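Local coordinates for protein argonaute (Marinitoga piezophila, PDB 5I4A) that uses short guide RNAs with a 5'-hydroxyl end to bind complementary single-stranded DNA or RNA targets and cleave them, probably with two divalent metal ions, at residues 263-267 against 557-563; 538-544 against 585-591; 548-552 against 569-573. One frame throughout, in Å; residues are numbered along the deposited sequence.

Interaction 1 of 3, residues 263-267 against 557-563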
# COMPACT_ATOMS: atom_id res chain seq x y z
N TYR A 263 -4.16 -23.42 -12.16
CA TYR A 263 -3.84 -22.01 -12.24
C TYR A 263 -3.86 -21.33 -10.88
O TYR A 263 -3.79 -20.10 -10.80
CB TYR A 263 -4.79 -21.30 -13.21
CG TYR A 263 -4.29 -21.33 -14.63
CD1 TYR A 263 -4.21 -22.52 -15.33
CD2 TYR A 263 -3.88 -20.16 -15.27
CE1 TYR A 263 -3.75 -22.55 -16.63
CE2 TYR A 263 -3.41 -20.19 -16.56
CZ TYR A 263 -3.35 -21.38 -17.24
OH TYR A 263 -2.89 -21.41 -18.54
N LYS A 264 -3.96 -22.10 -9.80
CA LYS A 264 -3.83 -21.58 -8.45
C LYS A 264 -3.00 -22.58 -7.67
O LYS A 264 -3.42 -23.72 -7.48
CB LYS A 264 -5.20 -21.36 -7.80
CG LYS A 264 -6.20 -22.49 -8.00
CD LYS A 264 -7.43 -22.32 -7.12
CE LYS A 264 -7.03 -21.95 -5.70
NZ LYS A 264 -8.08 -22.26 -4.70
N ILE A 265 -1.82 -22.15 -7.22
CA ILE A 265 -0.92 -23.01 -6.45
C ILE A 265 -0.74 -22.42 -5.06
O ILE A 265 -0.66 -21.20 -4.89
CB ILE A 265 0.44 -23.19 -7.17
CG1 ILE A 265 1.25 -24.29 -6.48
CG2 ILE A 265 1.23 -21.89 -7.22
CD1 ILE A 265 2.37 -24.86 -7.32
N PHE A 266 -0.74 -23.30 -4.06
CA PHE A 266 -0.51 -22.90 -2.67
C PHE A 266 0.97 -23.02 -2.36
O PHE A 266 1.57 -24.08 -2.55
CB PHE A 266 -1.34 -23.78 -1.73
CG PHE A 266 -1.07 -23.55 -0.27
CD1 PHE A 266 -1.77 -22.57 0.42
CD2 PHE A 266 -0.14 -24.31 0.40
CE1 PHE A 266 -1.52 -22.36 1.77
CE2 PHE A 266 0.11 -24.10 1.75
CZ PHE A 266 -0.59 -23.12 2.43
N ILE A 267 1.57 -21.93 -1.88
CA ILE A 267 2.99 -21.89 -1.59
C ILE A 267 3.22 -22.19 -0.12
O ILE A 267 2.66 -21.52 0.76
CB ILE A 267 3.60 -20.53 -1.98
CG1 ILE A 267 3.46 -20.30 -3.48
CG2 ILE A 267 5.06 -20.47 -1.57
CD1 ILE A 267 4.22 -21.29 -4.33
N LEU A 557 -8.78 -17.08 -1.02
CA LEU A 557 -7.55 -17.20 -1.79
C LEU A 557 -6.31 -16.83 -0.98
O LEU A 557 -5.22 -16.71 -1.54
CB LEU A 557 -7.64 -16.31 -3.04
CG LEU A 557 -8.84 -16.57 -3.94
CD1 LEU A 557 -9.00 -15.46 -4.96
CD2 LEU A 557 -8.69 -17.92 -4.63
N LYS A 558 -6.46 -16.66 0.34
CA LYS A 558 -5.32 -16.27 1.16
C LYS A 558 -4.24 -17.34 1.12
O LYS A 558 -4.52 -18.53 1.24
CB LYS A 558 -5.77 -16.02 2.60
CG LYS A 558 -6.84 -14.95 2.75
CD LYS A 558 -6.72 -14.24 4.10
CE LYS A 558 -7.99 -13.50 4.47
NZ LYS A 558 -9.04 -14.43 4.98
N GLU A 559 -3.00 -16.89 0.93
CA GLU A 559 -1.80 -17.71 0.78
C GLU A 559 -1.77 -18.48 -0.53
O GLU A 559 -0.94 -19.39 -0.69
CB GLU A 559 -1.62 -18.68 1.96
CG GLU A 559 -1.57 -17.97 3.31
CD GLU A 559 -1.39 -18.93 4.47
OE1 GLU A 559 -2.34 -19.10 5.27
OE2 GLU A 559 -0.29 -19.52 4.59
N TRP A 560 -2.62 -18.14 -1.49
CA TRP A 560 -2.63 -18.75 -2.80
C TRP A 560 -2.02 -17.81 -3.84
O TRP A 560 -2.16 -16.59 -3.75
CB TRP A 560 -4.06 -19.12 -3.23
CG TRP A 560 -4.57 -20.36 -2.59
CD1 TRP A 560 -5.21 -20.46 -1.39
CD2 TRP A 560 -4.48 -21.69 -3.12
NE1 TRP A 560 -5.53 -21.78 -1.14
CE2 TRP A 560 -5.09 -22.55 -2.19
CE3 TRP A 560 -3.94 -22.23 -4.29
CZ2 TRP A 560 -5.18 -23.92 -2.39
CZ3 TRP A 560 -4.03 -23.60 -4.49
CH2 TRP A 560 -4.64 -24.43 -3.54
N ILE A 561 -1.35 -18.41 -4.82
CA ILE A 561 -0.82 -17.69 -5.97
C ILE A 561 -1.63 -18.12 -7.19
O ILE A 561 -1.69 -19.32 -7.51
CB ILE A 561 0.68 -17.95 -6.18
CG1 ILE A 561 1.49 -17.37 -5.02
CG2 ILE A 561 1.14 -17.35 -7.50
CD1 ILE A 561 2.98 -17.34 -5.28
N ILE A 562 -2.24 -17.16 -7.87
CA ILE A 562 -3.11 -17.41 -9.01
C ILE A 562 -2.43 -16.88 -10.27
O ILE A 562 -1.92 -15.75 -10.28
CB ILE A 562 -4.49 -16.77 -8.82
CG1 ILE A 562 -5.21 -17.42 -7.64
CG2 ILE A 562 -5.32 -16.88 -10.09
CD1 ILE A 562 -6.52 -16.77 -7.30
N LYS A 563 -2.41 -17.70 -11.32
CA LYS A 563 -1.86 -17.30 -12.60
C LYS A 563 -2.97 -16.72 -13.47
O LYS A 563 -3.97 -17.40 -13.73
CB LYS A 563 -1.19 -18.48 -13.30
CG LYS A 563 -0.88 -18.25 -14.77
CD LYS A 563 0.34 -19.05 -15.18
CE LYS A 563 0.24 -19.54 -16.61
NZ LYS A 563 1.47 -20.27 -17.02
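Strand 264-266 of linker L2 pairs antiparallel with strand 560-563 and forms the outermost strand at one end of the PIWI sheet, so the linker adds a strand to the sheet of the RNase H-fold PIWI domain. Ile265 and Ile561 are the hydrogen-bonded pair. Ile265 N reaches Ile561 O at 2.8 Å, in the carbonyl plane, and Ile561 N returns to Ile265 O at 2.9 Å. Lys563 N donates to Tyr263 O at 2.8 Å, a third backbone bond.

On one face of the sheet the Trp560 indole is sandwiched. Lys264 lies over one side of its six-membered ring. The lysine chain bends at chi3 (-46°), which brings Lys264 NZ into a cation-pi contact, 3.9 Å from the centroid of the Trp560 six-membered ring. Phe266 CB sits over the opposite side, 3.7 Å from the same Trp560 centroid. The Phe266 ring turns its edge to the indole face, with the planes 64° apart. With Trp560 cut back to an alanine, the Lys264 ammonium would probably lose its aromatic partner and a gap would open between Lys264 and Phe266.

The other face carries Ile265 and Ile561 side by side. Tyr603 of helix 595-605 covers Ile561 and Ile267 there. The Tyr263 ring crosses the aliphatic part of Lys563, whose NZ forms a salt bridge with Glu566. Ile267 CG1 presses against Ile561 CD1 at 3.5 Å, closer than usual for two aliphatic carbons.

Interaction 2 of 3, residues 538-544 against 585-591; sequences TKYTLVE and KILENNT
Strands 539-544 and 585-589 run antiparallel in the central sheet of the PIWI domain, and a classic beta bulge interrupts their pairing. Leu587 and Glu588 both face Leu542. Leu542 O takes weak bonds from the N-H groups of both. Glu588 O also has two donors. Thr541 OG1 donates to Glu588 O at 3.0 Å, in the carbonyl plane, while Leu542 N comes from above that plane. The hydroxyl gets there because chi1 of Thr541 (174°) sets OG1 opposite the backbone N. Beyond the bulge, Glu544 and Lys585 exchange two backbone bonds of 2.9 Å, N to O each way.

At the other end Asn590 N donates almost straight to Tyr540 O at 3.0 Å. The side-chain amide of Asn590 stands over the Tyr540 ring, the two planes 72° apart. Asn590 ND2 lies 2.9 Å above the Tyr540 ring plane, over the centre, and OD1 accepts a weak bond from Tyr540 N. The Tyr540 hydroxyl is hydrogen-bonded to Lys530. Asn589 OD1 takes Thr591 N at 2.9 Å, an Asx turn, and Thr591 OG1 at 2.6 Å on a lone pair.

Glu544 OE2 accepts from Phe522 N. Glu544 OE1 stays 4.9 Å from Lys585 NZ, without a salt bridge. Any attraction is probably modest, and the pairing rests mainly on backbone hydrogen bonds, with the Thr541 hydroxyl and the Asn590 side chain adding to them.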
# COMPACT_ATOMS: atom_id res chain seq x y z
N THR A 538 24.91 -8.34 -16.45
CA THR A 538 24.20 -9.06 -15.41
C THR A 538 22.79 -9.42 -15.88
O THR A 538 22.13 -8.63 -16.56
CB THR A 538 24.14 -8.25 -14.10
OG1 THR A 538 23.70 -9.09 -13.02
CG2 THR A 538 23.21 -7.06 -14.20
N LYS A 539 22.37 -10.64 -15.55
CA LYS A 539 21.03 -11.10 -15.89
C LYS A 539 20.04 -10.57 -14.85
O LYS A 539 20.37 -10.44 -13.67
CB LYS A 539 21.02 -12.63 -15.97
CG LYS A 539 21.94 -13.13 -17.10
CD LYS A 539 22.37 -14.58 -16.95
CE LYS A 539 23.14 -14.88 -15.69
NZ LYS A 539 23.27 -16.36 -15.54
N TYR A 540 18.84 -10.23 -15.31
CA TYR A 540 17.90 -9.49 -14.47
C TYR A 540 16.47 -9.86 -14.84
O TYR A 540 16.22 -10.61 -15.79
CB TYR A 540 18.12 -7.98 -14.60
CG TYR A 540 17.92 -7.49 -16.01
CD1 TYR A 540 18.98 -7.47 -16.90
CD2 TYR A 540 16.67 -7.08 -16.45
CE1 TYR A 540 18.81 -7.05 -18.20
CE2 TYR A 540 16.49 -6.65 -17.75
CZ TYR A 540 17.57 -6.63 -18.62
OH TYR A 540 17.42 -6.21 -19.91
N THR A 541 15.53 -9.30 -14.09
CA THR A 541 14.11 -9.38 -14.39
C THR A 541 13.44 -8.11 -13.91
O THR A 541 13.79 -7.57 -12.85
CB THR A 541 13.46 -10.61 -13.74
OG1 THR A 541 12.04 -10.57 -13.95
CG2 THR A 541 13.75 -10.65 -12.24
N LEU A 542 12.49 -7.61 -14.69
CA LEU A 542 11.75 -6.40 -14.37
C LEU A 542 10.34 -6.79 -13.97
O LEU A 542 9.62 -7.43 -14.75
CB LEU A 542 11.74 -5.43 -15.56
CG LEU A 542 13.13 -4.95 -15.94
CD1 LEU A 542 13.07 -3.80 -16.94
CD2 LEU A 542 13.89 -4.55 -14.68
N VAL A 543 9.94 -6.40 -12.76
CA VAL A 543 8.70 -6.86 -12.15
C VAL A 543 7.87 -5.66 -11.73
O VAL A 543 8.38 -4.76 -11.06
CB VAL A 543 8.98 -7.78 -10.94
CG1 VAL A 543 7.68 -8.26 -10.34
CG2 VAL A 543 9.86 -8.95 -11.35
N GLU A 544 6.60 -5.66 -12.12
CA GLU A 544 5.65 -4.64 -11.69
C GLU A 544 4.75 -5.25 -10.62
O GLU A 544 4.12 -6.29 -10.85
CB GLU A 544 4.82 -4.12 -12.86
CG GLU A 544 5.63 -3.37 -13.90
CD GLU A 544 4.77 -2.87 -15.05
OE1 GLU A 544 3.65 -3.39 -15.22
OE2 GLU A 544 5.22 -1.95 -15.77
N LYS A 585 3.70 -8.75 -12.25
CA LYS A 585 3.80 -8.83 -13.70
C LYS A 585 5.27 -8.81 -14.11
O LYS A 585 5.97 -7.83 -13.86
CB LYS A 585 3.06 -7.68 -14.37
CG LYS A 585 3.20 -7.66 -15.89
CD LYS A 585 2.61 -6.41 -16.51
CE LYS A 585 2.65 -6.49 -18.02
NZ LYS A 585 3.99 -6.94 -18.51
N ILE A 586 5.72 -9.89 -14.75
CA ILE A 586 7.09 -9.97 -15.25
C ILE A 586 7.16 -9.15 -16.55
O ILE A 586 6.79 -9.64 -17.61
CB ILE A 586 7.54 -11.42 -15.48
CG1 ILE A 586 7.20 -12.28 -14.26
CG2 ILE A 586 9.03 -11.47 -15.77
CD1 ILE A 586 7.99 -11.93 -13.02
N LEU A 587 7.62 -7.91 -16.45
CA LEU A 587 7.76 -7.08 -17.64
C LEU A 587 8.84 -7.63 -18.56
O LEU A 587 8.63 -7.78 -19.77
CB LEU A 587 8.09 -5.64 -17.25
CG LEU A 587 6.96 -4.61 -17.32
CD1 LEU A 587 7.53 -3.21 -17.24
CD2 LEU A 587 6.16 -4.79 -18.60
N GLU A 588 10.00 -7.95 -18.01
CA GLU A 588 11.13 -8.46 -18.77
C GLU A 588 11.79 -9.56 -17.95
O GLU A 588 11.67 -9.60 -16.72
CB GLU A 588 12.14 -7.36 -19.11
CG GLU A 588 12.73 -7.46 -20.50
CD GLU A 588 11.75 -7.02 -21.58
OE1 GLU A 588 11.35 -5.84 -21.57
OE2 GLU A 588 11.37 -7.86 -22.41
N ASN A 589 12.49 -10.46 -18.64
CA ASN A 589 13.22 -11.51 -17.94
C ASN A 589 14.29 -12.07 -18.85
O ASN A 589 13.99 -12.58 -19.93
CB ASN A 589 12.28 -12.62 -17.46
CG ASN A 589 13.03 -13.74 -16.76
OD1 ASN A 589 14.09 -13.53 -16.18
ND2 ASN A 589 12.48 -14.95 -16.82
N ASN A 590 15.54 -12.00 -18.40
CA ASN A 590 16.65 -12.69 -19.04
C ASN A 590 17.45 -13.51 -18.03
O ASN A 590 18.61 -13.86 -18.30
CB ASN A 590 17.56 -11.71 -19.79
CG ASN A 590 18.02 -10.56 -18.92
OD1 ASN A 590 19.20 -10.45 -18.59
ND2 ASN A 590 17.09 -9.67 -18.56
N THR A 591 16.86 -13.83 -16.88
CA THR A 591 17.49 -14.75 -15.95
C THR A 591 17.27 -16.19 -16.42
O THR A 591 16.49 -16.46 -17.34
CB THR A 591 16.93 -14.58 -14.53
OG1 THR A 591 15.55 -14.95 -14.51
CG2 THR A 591 17.08 -13.15 -14.04

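Interaction 3 of 3, residues 548-552 against 569-573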
# COMPACT_ATOMS: atom_id res chain seq x y z
N ASN A 548 -2.61 -2.82 -5.05
CA ASN A 548 -4.00 -2.38 -5.08
C ASN A 548 -4.79 -3.05 -6.20
O ASN A 548 -5.66 -2.42 -6.80
CB ASN A 548 -4.08 -0.86 -5.22
CG ASN A 548 -3.39 -0.13 -4.08
OD1 ASN A 548 -3.52 -0.52 -2.92
ND2 ASN A 548 -2.65 0.92 -4.41
N THR A 549 -4.50 -4.31 -6.50
CA THR A 549 -5.22 -4.98 -7.58
C THR A 549 -6.69 -5.15 -7.20
O THR A 549 -7.03 -5.39 -6.04
CB THR A 549 -4.59 -6.34 -7.91
OG1 THR A 549 -5.26 -6.91 -9.04
CG2 THR A 549 -4.71 -7.29 -6.74
N ASN A 550 -7.56 -5.01 -8.20
CA ASN A 550 -9.00 -5.10 -8.01
C ASN A 550 -9.53 -6.51 -8.23
O ASN A 550 -10.73 -6.75 -8.04
CB ASN A 550 -9.70 -4.12 -8.96
CG ASN A 550 -11.09 -3.76 -8.50
OD1 ASN A 550 -11.29 -3.38 -7.35
ND2 ASN A 550 -12.07 -3.87 -9.40
N ILE A 551 -8.68 -7.44 -8.63
CA ILE A 551 -9.10 -8.81 -8.90
C ILE A 551 -9.22 -9.56 -7.58
O ILE A 551 -8.26 -9.62 -6.80
CB ILE A 551 -8.12 -9.51 -9.85
CG1 ILE A 551 -8.06 -8.76 -11.18
CG2 ILE A 551 -8.51 -10.97 -10.05
CD1 ILE A 551 -6.90 -9.16 -12.07
N ASN A 552 -10.39 -10.15 -7.33
CA ASN A 552 -10.64 -10.79 -6.05
C ASN A 552 -11.69 -11.88 -6.26
O ASN A 552 -11.96 -12.30 -7.39
CB ASN A 552 -11.04 -9.74 -5.01
CG ASN A 552 -10.49 -10.05 -3.63
OD1 ASN A 552 -10.38 -11.21 -3.25
ND2 ASN A 552 -10.12 -9.01 -2.89
N TYR A 569 0.73 -12.76 -12.50
CA TYR A 569 0.24 -13.55 -11.38
C TYR A 569 -0.34 -12.63 -10.31
O TYR A 569 -0.07 -11.43 -10.28
CB TYR A 569 1.34 -14.42 -10.76
CG TYR A 569 1.84 -15.56 -11.62
CD1 TYR A 569 2.60 -15.31 -12.75
CD2 TYR A 569 1.57 -16.88 -11.29
CE1 TYR A 569 3.07 -16.34 -13.54
CE2 TYR A 569 2.03 -17.92 -12.07
CZ TYR A 569 2.78 -17.65 -13.19
OH TYR A 569 3.25 -18.68 -13.97
N ILE A 570 -1.13 -13.23 -9.42
CA ILE A 570 -1.66 -12.55 -8.24
C ILE A 570 -1.46 -13.46 -7.05
O ILE A 570 -1.84 -14.63 -7.10
CB ILE A 570 -3.15 -12.20 -8.38
CG1 ILE A 570 -3.42 -11.43 -9.66
CG2 ILE A 570 -3.62 -11.39 -7.18
CD1 ILE A 570 -4.87 -11.09 -9.84
N TYR A 571 -0.86 -12.93 -5.99
CA TYR A 571 -0.83 -13.65 -4.72
C TYR A 571 -1.64 -12.89 -3.69
O TYR A 571 -1.75 -11.66 -3.73
CB TYR A 571 0.61 -13.89 -4.23
CG TYR A 571 1.35 -12.69 -3.68
CD1 TYR A 571 1.16 -12.28 -2.36
CD2 TYR A 571 2.27 -12.01 -4.45
CE1 TYR A 571 1.85 -11.20 -1.84
CE2 TYR A 571 2.97 -10.92 -3.94
CZ TYR A 571 2.75 -10.52 -2.64
OH TYR A 571 3.44 -9.45 -2.12
N TYR A 572 -2.24 -13.65 -2.77
CA TYR A 572 -3.04 -13.09 -1.68
C TYR A 572 -2.35 -13.47 -0.38
O TYR A 572 -2.48 -14.61 0.08
CB TYR A 572 -4.47 -13.63 -1.72
CG TYR A 572 -5.23 -13.21 -2.96
CD1 TYR A 572 -5.03 -13.86 -4.18
CD2 TYR A 572 -6.15 -12.16 -2.92
CE1 TYR A 572 -5.72 -13.48 -5.31
CE2 TYR A 572 -6.84 -11.78 -4.05
CZ TYR A 572 -6.63 -12.44 -5.25
OH TYR A 572 -7.31 -12.06 -6.38
N PRO A 573 -1.59 -12.56 0.23
CA PRO A 573 -0.81 -12.92 1.42
C PRO A 573 -1.71 -13.18 2.62
O PRO A 573 -2.85 -12.71 2.69
CB PRO A 573 0.07 -11.69 1.65
CG PRO A 573 -0.71 -10.56 1.05
CD PRO A 573 -1.44 -11.14 -0.13
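Tyr572 and Ile570 of segment 569-573 pack on the loop 548-552 of the PIWI domain, in a small buried contact. The CB of Tyr572 starts toward the loop, and chi1 of -64° puts CG opposite the carbonyl carbon. CB itself packs against Leu557 O. Farther along the ring, Tyr572 CE2 comes 3.7 Å from Asn552 OD1, with the amide and ring planes 43° apart. Tyr572 CZ lies 3.6 Å from Ile551 O, which sits at the ring edge. At the tip, Tyr572 OH donates a hydrogen bond to Ile551 O at 2.7 Å. The C=O...O angle is 115° and the hydroxyl lies well above the carbonyl plane, so it does not use a lone-pair direction. The bond still gives this tyrosine oxygen a backbone acceptor.

Next to it, Ile570 CD1 fits against Ile551, 3.6 Å from each of CB, CG2 and CD1. The branched side chain is thus touched at three carbons by one methyl. Thr549 CG2 approaches Ile570 CG2 more loosely, at 4.3 Å. Thr549 OG1 is hydrogen-bonded to Glu583, and Asn552 ND2 to Gln579 O.

The loop lies across the sheet face that carries Ile570 and Tyr572. Leu564 of strand 560-565 and Glu583 of strand 582-589 flank Ile551 and Ile570, while Tyr569 and Tyr571 pack on helix 595-605.

All three contacts involve strands of one mixed sheet, built mostly from the PIWI domain; the loop 548-552 packs on its face. Interaction 1 is at its outer end, and strand 568-571 of interaction 3 lies between strand 560-565 of interaction 1 and strand 582-589 of interaction 2. Interactions 1 and 3 touch directly: Ile562 N lies 2.7 Å from Ile570 O, probably hydrogen-bonded. Interactions 1 and 2 have centres about 21 Å apart and do not touch. Helix 595-605 packs on side chains of interactions 1 and 2 and on Tyr569 and Tyr571. Interaction 2 lies nearest the probable active site: the Glu544 side chain is about 9 Å from that of Asp519, a manganese ligand by similarity. In interaction 3, Asn548 packs on a guide RNA phosphate.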